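Local coordinates for protein thioredoxin reductase (Clostridium acetobutylicum ATCC 824, PDB 6GNA) that reduces thioredoxin as an FAD-dependent flavoenzyme, probably drawing its electrons from ferredoxin rather than from a pyridine nucleotide, at residues V173-D178 / K190-E195; N86-G91 / L229-Y234; C137-Y142 / N161-L166; A10-G15 / S106-A111. All coordinates share one frame; numbering follows the deposited sequence.

Contact 1 (V173-D178 / K190-E195)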
# COMPACT_ATOMS: atom_id res chain seq x y z
N VAL A 173 -26.10 27.34 -5.95
CA VAL A 173 -26.87 26.10 -6.04
C VAL A 173 -26.23 25.09 -5.10
O VAL A 173 -25.22 24.47 -5.45
CB VAL A 173 -26.89 25.56 -7.48
CG1 VAL A 173 -27.76 24.33 -7.58
CG2 VAL A 173 -27.39 26.62 -8.46
N PRO A 174 -26.77 24.88 -3.91
CA PRO A 174 -26.14 23.96 -2.96
C PRO A 174 -26.38 22.51 -3.34
O PRO A 174 -27.47 22.13 -3.78
CB PRO A 174 -26.83 24.29 -1.64
CG PRO A 174 -28.18 24.79 -2.05
CD PRO A 174 -27.98 25.52 -3.34
N ARG A 175 -25.35 21.69 -3.14
CA ARG A 175 -25.45 20.25 -3.37
C ARG A 175 -25.24 19.46 -2.09
O ARG A 175 -24.79 18.31 -2.12
CB ARG A 175 -24.45 19.79 -4.43
CG ARG A 175 -24.45 20.67 -5.68
CD ARG A 175 -25.81 20.72 -6.34
NE ARG A 175 -26.25 19.40 -6.79
CZ ARG A 175 -27.38 18.79 -6.42
NH1 ARG A 175 -28.22 19.38 -5.58
NH2 ARG A 175 -27.66 17.59 -6.91
N TYR A 176 -25.56 20.08 -0.96
CA TYR A 176 -25.51 19.46 0.36
C TYR A 176 -26.53 20.19 1.21
O TYR A 176 -26.95 21.31 0.88
CB TYR A 176 -24.12 19.61 0.99
CG TYR A 176 -23.67 21.04 1.02
CD1 TYR A 176 -23.06 21.61 -0.08
CD2 TYR A 176 -23.90 21.85 2.13
CE1 TYR A 176 -22.68 22.92 -0.09
CE2 TYR A 176 -23.51 23.18 2.13
CZ TYR A 176 -22.90 23.71 1.02
OH TYR A 176 -22.50 25.02 0.97
N LYS A 177 -26.94 19.54 2.29
CA LYS A 177 -27.94 20.06 3.23
C LYS A 177 -27.22 20.72 4.40
O LYS A 177 -26.48 20.06 5.13
CB LYS A 177 -28.81 18.93 3.77
CG LYS A 177 -29.38 17.99 2.74
CD LYS A 177 -30.62 18.55 2.11
CE LYS A 177 -31.39 17.47 1.40
NZ LYS A 177 -32.65 18.02 0.88
N ASP A 178 -27.48 22.01 4.59
CA ASP A 178 -26.93 22.77 5.71
C ASP A 178 -27.62 24.12 5.70
O ASP A 178 -28.35 24.46 4.77
CB ASP A 178 -25.42 22.94 5.51
CG ASP A 178 -24.68 23.32 6.77
OD1 ASP A 178 -25.29 23.37 7.86
OD2 ASP A 178 -23.46 23.57 6.68
N LYS A 190 -32.32 26.58 -4.63
CA LYS A 190 -32.47 25.21 -4.13
C LYS A 190 -33.18 24.38 -5.19
O LYS A 190 -34.38 24.10 -5.12
CB LYS A 190 -33.21 25.19 -2.80
CG LYS A 190 -32.42 25.66 -1.59
CD LYS A 190 -33.13 25.26 -0.30
CE LYS A 190 -32.54 25.94 0.92
NZ LYS A 190 -33.22 25.50 2.17
N ASP A 191 -32.42 23.99 -6.20
CA ASP A 191 -32.92 23.22 -7.33
C ASP A 191 -31.79 22.31 -7.78
O ASP A 191 -30.64 22.48 -7.36
CB ASP A 191 -33.37 24.14 -8.46
CG ASP A 191 -34.30 23.46 -9.45
OD1 ASP A 191 -34.28 22.21 -9.54
OD2 ASP A 191 -35.03 24.18 -10.15
N VAL A 192 -32.12 21.35 -8.63
CA VAL A 192 -31.17 20.33 -9.07
C VAL A 192 -30.61 20.76 -10.43
O VAL A 192 -31.39 20.92 -11.38
CB VAL A 192 -31.84 18.96 -9.19
CG1 VAL A 192 -30.84 17.92 -9.69
CG2 VAL A 192 -32.38 18.54 -7.85
N PRO A 193 -29.29 20.92 -10.57
CA PRO A 193 -28.74 21.21 -11.90
C PRO A 193 -29.00 20.07 -12.87
O PRO A 193 -28.88 18.90 -12.51
CB PRO A 193 -27.23 21.38 -11.63
CG PRO A 193 -27.06 21.43 -10.15
CD PRO A 193 -28.26 20.81 -9.53
N VAL A 194 -29.34 20.43 -14.11
CA VAL A 194 -29.57 19.46 -15.18
C VAL A 194 -28.49 19.55 -16.25
O VAL A 194 -27.85 18.55 -16.59
CB VAL A 194 -30.98 19.61 -15.79
CG1 VAL A 194 -31.22 18.53 -16.85
CG2 VAL A 194 -32.05 19.53 -14.70
N GLU A 195 -28.29 20.73 -16.82
CA GLU A 195 -27.39 20.84 -17.95
C GLU A 195 -26.91 22.28 -18.10
O GLU A 195 -27.69 23.22 -17.96
CB GLU A 195 -28.09 20.40 -19.25
CG GLU A 195 -27.20 20.46 -20.48
CD GLU A 195 -27.95 20.15 -21.76
OE1 GLU A 195 -29.19 20.03 -21.72
OE2 GLU A 195 -27.30 20.03 -22.82
O HOH W 1 -29.83 22.51 -4.68
O HOH W 2 -30.96 25.92 4.42

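Contact 2 (N86-G91 / L229-Y234)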
# COMPACT_ATOMS: atom_id res chain seq x y z
N ASN A 86 -4.48 25.16 -7.19
CA ASN A 86 -3.63 24.88 -8.33
C ASN A 86 -2.23 24.63 -7.81
O ASN A 86 -1.80 25.23 -6.83
CB ASN A 86 -3.60 26.02 -9.35
CG ASN A 86 -4.89 26.12 -10.14
OD1 ASN A 86 -5.68 27.03 -9.95
ND2 ASN A 86 -5.10 25.15 -11.03
N ILE A 87 -1.54 23.71 -8.49
CA ILE A 87 -0.16 23.37 -8.19
C ILE A 87 0.58 23.44 -9.50
O ILE A 87 0.25 22.70 -10.45
CB ILE A 87 -0.05 21.96 -7.58
CG1 ILE A 87 -0.86 21.92 -6.29
CG2 ILE A 87 1.42 21.60 -7.32
CD1 ILE A 87 -1.02 20.55 -5.75
N TYR A 88 1.55 24.32 -9.57
CA TYR A 88 2.25 24.60 -10.82
C TYR A 88 3.63 24.01 -10.69
O TYR A 88 4.42 24.46 -9.85
CB TYR A 88 2.31 26.09 -11.09
CG TYR A 88 0.96 26.70 -11.29
CD1 TYR A 88 0.17 26.33 -12.36
CD2 TYR A 88 0.47 27.64 -10.40
CE1 TYR A 88 -1.08 26.88 -12.54
CE2 TYR A 88 -0.76 28.20 -10.58
CZ TYR A 88 -1.54 27.81 -11.65
OH TYR A 88 -2.78 28.37 -11.82
N ALA A 89 3.91 23.00 -11.51
CA ALA A 89 5.22 22.39 -11.56
C ALA A 89 6.15 23.36 -12.25
O ALA A 89 6.08 23.54 -13.47
CB ALA A 89 5.15 21.07 -12.32
N MET A 90 7.00 24.03 -11.48
CA MET A 90 7.92 24.99 -12.06
C MET A 90 9.18 24.32 -12.58
O MET A 90 9.98 24.99 -13.24
CB MET A 90 8.29 26.06 -11.03
CG MET A 90 7.10 26.84 -10.50
SD MET A 90 6.01 27.47 -11.80
CE MET A 90 4.86 28.42 -10.81
N GLY A 91 9.37 23.04 -12.29
CA GLY A 91 10.51 22.30 -12.78
C GLY A 91 11.25 21.62 -11.65
O GLY A 91 11.31 20.39 -11.59
N LEU A 229 -6.22 20.66 -11.43
CA LEU A 229 -5.49 21.05 -10.24
C LEU A 229 -4.00 21.18 -10.54
O LEU A 229 -3.36 22.16 -10.15
CB LEU A 229 -5.73 20.02 -9.15
CG LEU A 229 -4.95 20.23 -7.86
CD1 LEU A 229 -5.55 21.37 -7.07
CD2 LEU A 229 -4.95 18.95 -7.00
N VAL A 230 -3.45 20.23 -11.30
CA VAL A 230 -2.02 20.14 -11.57
C VAL A 230 -1.83 20.13 -13.09
O VAL A 230 -1.76 19.05 -13.71
CB VAL A 230 -1.37 18.90 -10.92
CG1 VAL A 230 0.15 19.01 -11.03
CG2 VAL A 230 -1.80 18.76 -9.47
N PRO A 231 -1.74 21.28 -13.73
CA PRO A 231 -1.56 21.29 -15.18
C PRO A 231 -0.37 20.46 -15.61
O PRO A 231 0.72 20.53 -15.02
CB PRO A 231 -1.35 22.77 -15.50
CG PRO A 231 -2.07 23.48 -14.43
CD PRO A 231 -1.88 22.65 -13.19
N GLY A 232 -0.59 19.63 -16.63
CA GLY A 232 0.44 18.76 -17.16
C GLY A 232 0.48 17.38 -16.53
O GLY A 232 1.25 16.53 -16.98
N LEU A 233 -0.32 17.15 -15.49
CA LEU A 233 -0.31 15.86 -14.82
C LEU A 233 -0.97 14.81 -15.70
O LEU A 233 -2.01 15.06 -16.31
CB LEU A 233 -1.07 15.99 -13.50
CG LEU A 233 -1.13 14.74 -12.63
CD1 LEU A 233 0.22 14.37 -12.09
CD2 LEU A 233 -2.09 14.98 -11.47
N TYR A 234 -0.37 13.62 -15.73
CA TYR A 234 -0.88 12.52 -16.54
C TYR A 234 -1.93 11.72 -15.75
O TYR A 234 -1.64 11.16 -14.68
CB TYR A 234 0.26 11.60 -16.98
CG TYR A 234 -0.22 10.37 -17.70
CD1 TYR A 234 -0.95 10.46 -18.87
CD2 TYR A 234 0.04 9.10 -17.17
CE1 TYR A 234 -1.38 9.33 -19.54
CE2 TYR A 234 -0.37 7.97 -17.84
CZ TYR A 234 -1.11 8.08 -18.99
OH TYR A 234 -1.52 6.95 -19.65
O HOH W 3 1.43 22.09 -13.00

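Contact 3 (C137-Y142 / N161-L166)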
# COMPACT_ATOMS: atom_id res chain seq x y z
N CYS A 137 -10.35 32.15 -8.51
CA CYS A 137 -9.26 32.25 -9.47
C CYS A 137 -9.68 33.04 -10.71
O CYS A 137 -8.92 33.89 -11.21
CB CYS A 137 -8.80 30.83 -9.87
SG CYS A 137 -8.36 29.65 -8.49
N ASP A 138 -10.88 32.80 -11.22
CA ASP A 138 -11.35 33.42 -12.45
C ASP A 138 -12.19 34.66 -12.20
O ASP A 138 -12.76 35.20 -13.15
CB ASP A 138 -12.18 32.43 -13.28
CG ASP A 138 -11.36 31.26 -13.79
OD1 ASP A 138 -10.13 31.27 -13.60
OD2 ASP A 138 -11.96 30.34 -14.39
N ALA A 139 -12.26 35.13 -10.96
CA ALA A 139 -13.23 36.16 -10.60
C ALA A 139 -13.10 37.41 -11.46
O ALA A 139 -14.14 37.91 -11.92
CB ALA A 139 -13.13 36.51 -9.12
N PRO A 140 -11.91 37.96 -11.71
CA PRO A 140 -11.84 39.19 -12.52
C PRO A 140 -12.48 39.04 -13.88
O PRO A 140 -13.00 40.02 -14.43
CB PRO A 140 -10.34 39.47 -12.62
CG PRO A 140 -9.73 38.77 -11.46
CD PRO A 140 -10.57 37.54 -11.24
N LEU A 141 -12.45 37.84 -14.45
CA LEU A 141 -13.03 37.58 -15.76
C LEU A 141 -14.55 37.76 -15.75
O LEU A 141 -15.14 37.98 -16.82
CB LEU A 141 -12.66 36.16 -16.17
CG LEU A 141 -12.62 35.69 -17.62
CD1 LEU A 141 -11.80 36.61 -18.50
CD2 LEU A 141 -12.04 34.28 -17.63
N TYR A 142 -15.18 37.66 -14.58
CA TYR A 142 -16.63 37.75 -14.45
C TYR A 142 -17.07 39.05 -13.77
O TYR A 142 -18.21 39.16 -13.31
CB TYR A 142 -17.18 36.50 -13.74
CG TYR A 142 -16.96 35.29 -14.61
CD1 TYR A 142 -17.87 34.96 -15.60
CD2 TYR A 142 -15.81 34.53 -14.49
CE1 TYR A 142 -17.65 33.87 -16.43
CE2 TYR A 142 -15.58 33.44 -15.31
CZ TYR A 142 -16.51 33.11 -16.28
OH TYR A 142 -16.29 32.03 -17.11
N ASN A 161 -19.49 34.37 -1.86
CA ASN A 161 -19.46 35.68 -1.20
C ASN A 161 -18.44 36.60 -1.85
O ASN A 161 -18.69 37.79 -2.02
CB ASN A 161 -19.18 35.52 0.29
CG ASN A 161 -20.31 34.85 1.02
OD1 ASN A 161 -21.47 34.93 0.60
ND2 ASN A 161 -19.98 34.15 2.10
N TYR A 162 -17.27 36.06 -2.18
CA TYR A 162 -16.25 36.87 -2.84
C TYR A 162 -16.73 37.32 -4.21
O TYR A 162 -16.53 38.48 -4.60
CB TYR A 162 -14.95 36.08 -2.95
CG TYR A 162 -13.83 36.86 -3.61
CD1 TYR A 162 -13.17 37.87 -2.92
CD2 TYR A 162 -13.44 36.59 -4.92
CE1 TYR A 162 -12.15 38.59 -3.51
CE2 TYR A 162 -12.42 37.32 -5.52
CZ TYR A 162 -11.78 38.32 -4.81
OH TYR A 162 -10.77 39.04 -5.39
N LEU A 163 -17.32 36.41 -4.98
CA LEU A 163 -17.75 36.78 -6.33
C LEU A 163 -18.84 37.83 -6.30
O LEU A 163 -18.96 38.60 -7.26
CB LEU A 163 -18.24 35.55 -7.10
CG LEU A 163 -17.23 34.91 -8.05
CD1 LEU A 163 -16.93 35.85 -9.21
CD2 LEU A 163 -15.94 34.53 -7.32
N ALA A 164 -19.63 37.89 -5.23
CA ALA A 164 -20.70 38.89 -5.17
C ALA A 164 -20.15 40.30 -5.16
O ALA A 164 -20.90 41.24 -5.45
CB ALA A 164 -21.57 38.63 -3.94
N GLU A 165 -18.86 40.48 -4.87
CA GLU A 165 -18.24 41.79 -4.91
C GLU A 165 -17.84 42.23 -6.31
O GLU A 165 -17.51 43.40 -6.50
CB GLU A 165 -16.99 41.79 -4.02
CG GLU A 165 -17.21 41.28 -2.60
CD GLU A 165 -17.98 42.26 -1.74
OE1 GLU A 165 -17.85 43.48 -1.96
OE2 GLU A 165 -18.71 41.81 -0.83
N LEU A 166 -17.84 41.33 -7.28
CA LEU A 166 -17.39 41.62 -8.64
C LEU A 166 -18.47 41.35 -9.68
O LEU A 166 -18.64 42.14 -10.61
CB LEU A 166 -16.14 40.79 -8.98
CG LEU A 166 -14.86 41.14 -8.20
CD1 LEU A 166 -13.75 40.14 -8.48
CD2 LEU A 166 -14.41 42.57 -8.52

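Contact 4 (A10-G15 / S106-A111). With FAD (flavin-adenine dinucleotide), chain B.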
# COMPACT_ATOMS: atom_id res chain seq x y z
N ALA A 10 4.96 19.22 0.57
CA ALA A 10 3.57 19.59 0.71
C ALA A 10 2.70 18.39 0.39
O ALA A 10 2.86 17.76 -0.66
CB ALA A 10 3.19 20.78 -0.19
N ILE A 11 1.78 18.08 1.30
CA ILE A 11 0.85 16.96 1.16
C ILE A 11 -0.52 17.55 0.90
O ILE A 11 -1.01 18.36 1.69
CB ILE A 11 0.89 16.09 2.43
CG1 ILE A 11 2.27 15.44 2.59
CG2 ILE A 11 -0.23 15.05 2.41
CD1 ILE A 11 2.54 14.89 3.96
N ILE A 12 -1.15 17.16 -0.20
CA ILE A 12 -2.41 17.75 -0.66
C ILE A 12 -3.53 16.79 -0.29
O ILE A 12 -3.94 15.95 -1.09
CB ILE A 12 -2.40 18.06 -2.15
CG1 ILE A 12 -1.06 18.66 -2.64
CG2 ILE A 12 -3.59 18.95 -2.49
CD1 ILE A 12 -0.65 19.92 -1.93
N GLY A 13 -4.02 16.91 0.93
CA GLY A 13 -5.08 16.06 1.43
C GLY A 13 -4.76 15.55 2.82
O GLY A 13 -3.60 15.27 3.15
N SER A 14 -5.81 15.40 3.63
CA SER A 14 -5.72 15.11 5.06
C SER A 14 -6.43 13.81 5.42
O SER A 14 -6.76 13.60 6.58
CB SER A 14 -6.30 16.28 5.86
OG SER A 14 -7.63 16.56 5.42
N GLY A 15 -6.74 12.99 4.43
CA GLY A 15 -7.34 11.70 4.68
C GLY A 15 -6.29 10.66 4.98
O GLY A 15 -5.10 10.96 5.13
N SER A 106 9.32 21.80 -2.32
CA SER A 106 10.24 21.08 -3.18
C SER A 106 9.60 19.82 -3.74
O SER A 106 9.81 19.46 -4.90
CB SER A 106 11.51 20.74 -2.41
OG SER A 106 12.18 21.92 -1.98
N LYS A 107 8.81 19.13 -2.92
CA LYS A 107 8.13 17.90 -3.32
C LYS A 107 6.66 18.05 -2.97
O LYS A 107 6.31 18.68 -1.97
CB LYS A 107 8.68 16.67 -2.58
CG LYS A 107 10.20 16.52 -2.62
CD LYS A 107 10.69 16.23 -4.02
CE LYS A 107 12.21 16.17 -4.07
NZ LYS A 107 12.70 15.94 -5.45
N VAL A 108 5.81 17.45 -3.78
CA VAL A 108 4.36 17.46 -3.55
C VAL A 108 3.87 16.02 -3.53
O VAL A 108 4.31 15.21 -4.35
CB VAL A 108 3.62 18.27 -4.64
CG1 VAL A 108 2.13 18.04 -4.58
CG2 VAL A 108 3.95 19.75 -4.51
N ILE A 109 2.98 15.71 -2.59
CA ILE A 109 2.30 14.41 -2.54
C ILE A 109 0.80 14.68 -2.70
O ILE A 109 0.17 15.27 -1.82
CB ILE A 109 2.59 13.65 -1.25
CG1 ILE A 109 4.10 13.39 -1.11
CG2 ILE A 109 1.84 12.30 -1.24
CD1 ILE A 109 4.50 12.79 0.22
N LEU A 110 0.24 14.26 -3.82
CA LEU A 110 -1.18 14.43 -4.08
C LEU A 110 -1.93 13.33 -3.34
O LEU A 110 -1.68 12.14 -3.57
CB LEU A 110 -1.42 14.31 -5.59
CG LEU A 110 -0.65 15.30 -6.47
CD1 LEU A 110 -0.91 15.05 -7.92
CD2 LEU A 110 -1.05 16.73 -6.11
N ALA A 111 -2.91 13.73 -2.56
CA ALA A 111 -3.65 12.80 -1.71
C ALA A 111 -5.09 13.25 -1.59
O ALA A 111 -5.69 13.22 -0.51
CB ALA A 111 -2.98 12.63 -0.34
PA FAD B . -10.01 10.76 1.22
O1A FAD B . -10.36 9.86 2.37
O2A FAD B . -11.11 11.22 0.29
O5B FAD B . -9.27 12.07 1.79
C5B FAD B . -9.21 13.26 1.02
C4B FAD B . -9.12 14.47 1.94
O4B FAD B . -8.32 15.48 1.33
C3B FAD B . -10.50 15.07 2.19
O3B FAD B . -10.65 15.42 3.57
C2B FAD B . -10.53 16.30 1.32
O2B FAD B . -11.32 17.35 1.89
C1B FAD B . -9.07 16.69 1.21
N9A FAD B . -8.79 17.35 -0.08
C8A FAD B . -9.03 16.84 -1.30
N7A FAD B . -8.65 17.72 -2.27
C5A FAD B . -8.16 18.81 -1.65
C6A FAD B . -7.59 20.11 -2.07
N6A FAD B . -7.47 20.42 -3.38
N1A FAD B . -7.21 20.96 -1.10
C2A FAD B . -7.32 20.67 0.20
N3A FAD B . -7.83 19.51 0.65
C4A FAD B . -8.26 18.56 -0.21
N1 FAD B . -12.49 1.60 2.81
C2 FAD B . -12.10 0.48 3.47
O2 FAD B . -10.96 0.02 3.25
N3 FAD B . -12.88 -0.16 4.35
C4 FAD B . -14.12 0.27 4.64
O4 FAD B . -14.83 -0.35 5.47
C4X FAD B . -14.63 1.48 3.96
N5 FAD B . -15.86 1.97 4.21
C5X FAD B . -16.30 3.08 3.57
C6 FAD B . -17.58 3.56 3.84
C7 FAD B . -18.04 4.70 3.20
C7M FAD B . -19.42 5.23 3.49
C8 FAD B . -17.17 5.41 2.22
C8M FAD B . -17.67 6.64 1.52
C9 FAD B . -15.90 4.93 1.95
C9A FAD B . -15.43 3.79 2.59
N10 FAD B . -14.14 3.29 2.31
C10 FAD B . -13.71 2.14 3.01
C1' FAD B . -13.26 3.97 1.36
C2' FAD B . -12.19 4.74 2.12
O2' FAD B . -12.83 5.74 2.91
C3' FAD B . -11.22 5.41 1.15
O3' FAD B . -10.55 4.41 0.37
C4' FAD B . -10.19 6.24 1.90
O4' FAD B . -10.86 7.24 2.67
C5' FAD B . -9.21 6.89 0.92
O5' FAD B . -8.56 7.96 1.60
P FAD B . -7.72 9.08 0.81
O1P FAD B . -6.85 9.79 1.80
O2P FAD B . -7.11 8.50 -0.44
O3P FAD B . -8.88 10.08 0.30
O HOH W 4 -5.53 12.08 1.99

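Contact 1 (V173-D178 / K190-E195)
Arg175 folds its side chain over the ring of Pro193. CG stands anti to the carbonyl carbon (chi1 -48°), and further bends at chi2 and chi3 turn the chain toward Pro193. From CB the chain passes through CG to CD, the first atom to make contact, 4.0 Å from CD of Pro193. NE of Arg175 comes closer, 3.7 Å from the same Pro193 CD. CZ follows, with Pro193 CD 3.8 Å away. The proline methylene thus covers one face of the guanidinium, offset toward its rim. At the tip the two amino groups part. NH2 of Arg175 lies 4.2 Å from CG1 of Val192, at an oblique angle. NH1 makes a weak hydrogen bond of 3.4 Å back to O of Pro174, which helps to keep the group turned.

That carbonyl has another partner. A water donates to O of Pro174 at 2.6 Å and to O of Asp191, so it bridges the two segments. CG1 of Val173 packs on both O of Asp191 and CG of Pro193.

The contact joins a parallel sheet to a three-stranded antiparallel one, consistent with the second, Rossmann-like domain of this reductase family. Strand 169-174 runs inside the parallel sheet, where Val173 bonds through its backbone to Ile149 and Gly151 of strand 146-151. Strand 193-198 borders the antiparallel sheet, and Pro193 also touches Val150 of strand 146-151.

Contact 2 (N86-G91 / L229-Y234)
Ile87 and Pro231 meet where a type II beta turn, Val230 to Leu233, packs beside strand 84-89. This strand is an outer one of a four-stranded mixed sheet. The turn follows directly on helix 226-229. One backbone bond fixes the approach. N of Ile87 donates to O of Leu229 at 2.9 Å, with the donor tilted 21° from the carbonyl plane. The same oxygen also takes a CA-H...O contact from CA of Asn86.

The surfaces interlock on two sides of this bond. On one side the apolar branches fit together. CG2 of Val230 lies 4.1 Å from CB of Ile87, in the notch where the isoleucine forks. Leu229 points its CB away from the strand, yet its CG, anti to the backbone N (chi1 176°), carries the branch back. Its CD1 then lies 3.9 Å from N of Asn86, while CD2 meets Ile87 CD1 more loosely. Leu110 of strand 108-110 packs against both Ile87 and Val230 here.

On the other side Pro231 is the bump. It lies against the Ile87 carbonyl and the Tyr88 ring. Its CD sits 3.5 Å from O of Ile87. Its CG rests obliquely by CE1 of the Tyr88 ring, 4.0 Å away.

A water joins the two segments next to the proline. It accepts from N of Ala89 and donates to O of Ile87. Its shortest bond is to O of Pro231, where the water oxygen donates at 2.6 Å.

Contact 3 (C137-Y142 / N161-L166)
Ala139 puts its single methyl group into a pocket formed by Leu163, Leu166 and Tyr162. It has the most surface buried of any residue here, and its CB points toward the other segment. Leu166 comes next. Its CG stands anti to the carbonyl carbon (chi1 -68°), and the extended branch brings CD1 to 3.7 Å from CB of Ala139. The same CD1 also lies near the Ala139 carbonyl carbon and N of Pro140.

Leu163 closes another side. It reaches the methyl with both branches, CD1 and CD2 each lying 3.9 Å from CB of Ala139. Tyr162 adds the edge of its ring, with CE2 3.8 Å from Ala139 CB and the methyl near the ring plane. The side chains that meet across the contact are joined by apolar contact alone. Backbone bonds shape each segment. N of Tyr142 donates to O of Ala139 at 2.9 Å, which holds the 3-10 turn that presents the methyl.

Leu163 also rests on Val170 of strand 169-174. The contact packs the chain after helix 135-138 onto the last part of helix 155-163 and the residues after it. Cys137 in helix 135-138 is disulfide-bonded to Cys134 just before that helix, in the Cys-Ala-Thr-Cys sequence typical of the redox-active centre of thioredoxin reductases of this kind.

Contact 4 (A10-G15 / S106-A111)
Ile12 and Ile109 lie on neighbouring parallel strands of a Rossmann-type FAD-binding fold. Strands 10-12 and 108-110 run 14° apart in a five-stranded parallel sheet.

Backbone hydrogen bonds set the register. N of Ala10 donates to O of Lys107 at 2.9 Å. O of Ala10 accepts from N of Ile109 at 2.8 Å. N of Ile12 then bonds to O of Ile109, also at 2.8 Å. The last bond, from N of Ala111 to O of Ile12 at 2.9 Å, is more bent, 133° at the hydrogen, and its donor lies above the carbonyl plane. The strands are leaving regular pairing at this point. CA-H...O contacts accompany the bonds, among them one from CA of Gly13 to O of Ala111.

Apolar contacts cover both sheet faces. CG1 of Ile12, anti to the carbonyl carbon (chi1 -42°), touches two side chains of the next strand. It is 3.8 Å from CG1 of Val108 and 4.0 Å from CD2 of Leu110. On the other face Ile11 and Ile109 stand side by side, pointing the same way toward helix 16-25.

Cofactor contacts follow the strand ends. Gly13 and Gly15 belong to the probable GxGxxG turn, with Gly15 at the N-cap of helix 16-25. N of Ser14 makes a weak bond to O4B of FAD. A water links Ala111 to the pyrophosphate, donating to O of Ala111 at 2.8 Å and to O1P of FAD at 2.7 Å.

Contacts 2 and 4 share an apolar interface, with centres 13 Å apart. CD1 of Ile87 lies 3.6 Å from CG1 of Ile12, and CD2 of Leu233 lies 3.7 Å from CD1 of Leu110. Contact 4 lines the FAD pocket directly, and Leu229 of contact 2 also comes near the cofactor. Contact 3 reaches contact 2 where SG of Cys137 sits 4.0 Å from OD1 of Asn86, which brings the disulfide against strand 84-89. Contact 1 touches none of the others. Its centre is about 20 Å from that of contact 3, whose helix 155-163 leads on to strand 169-174. Contacts 1 and 4 lie on opposite sides of the chain's centre, their own centres about 30 Å apart.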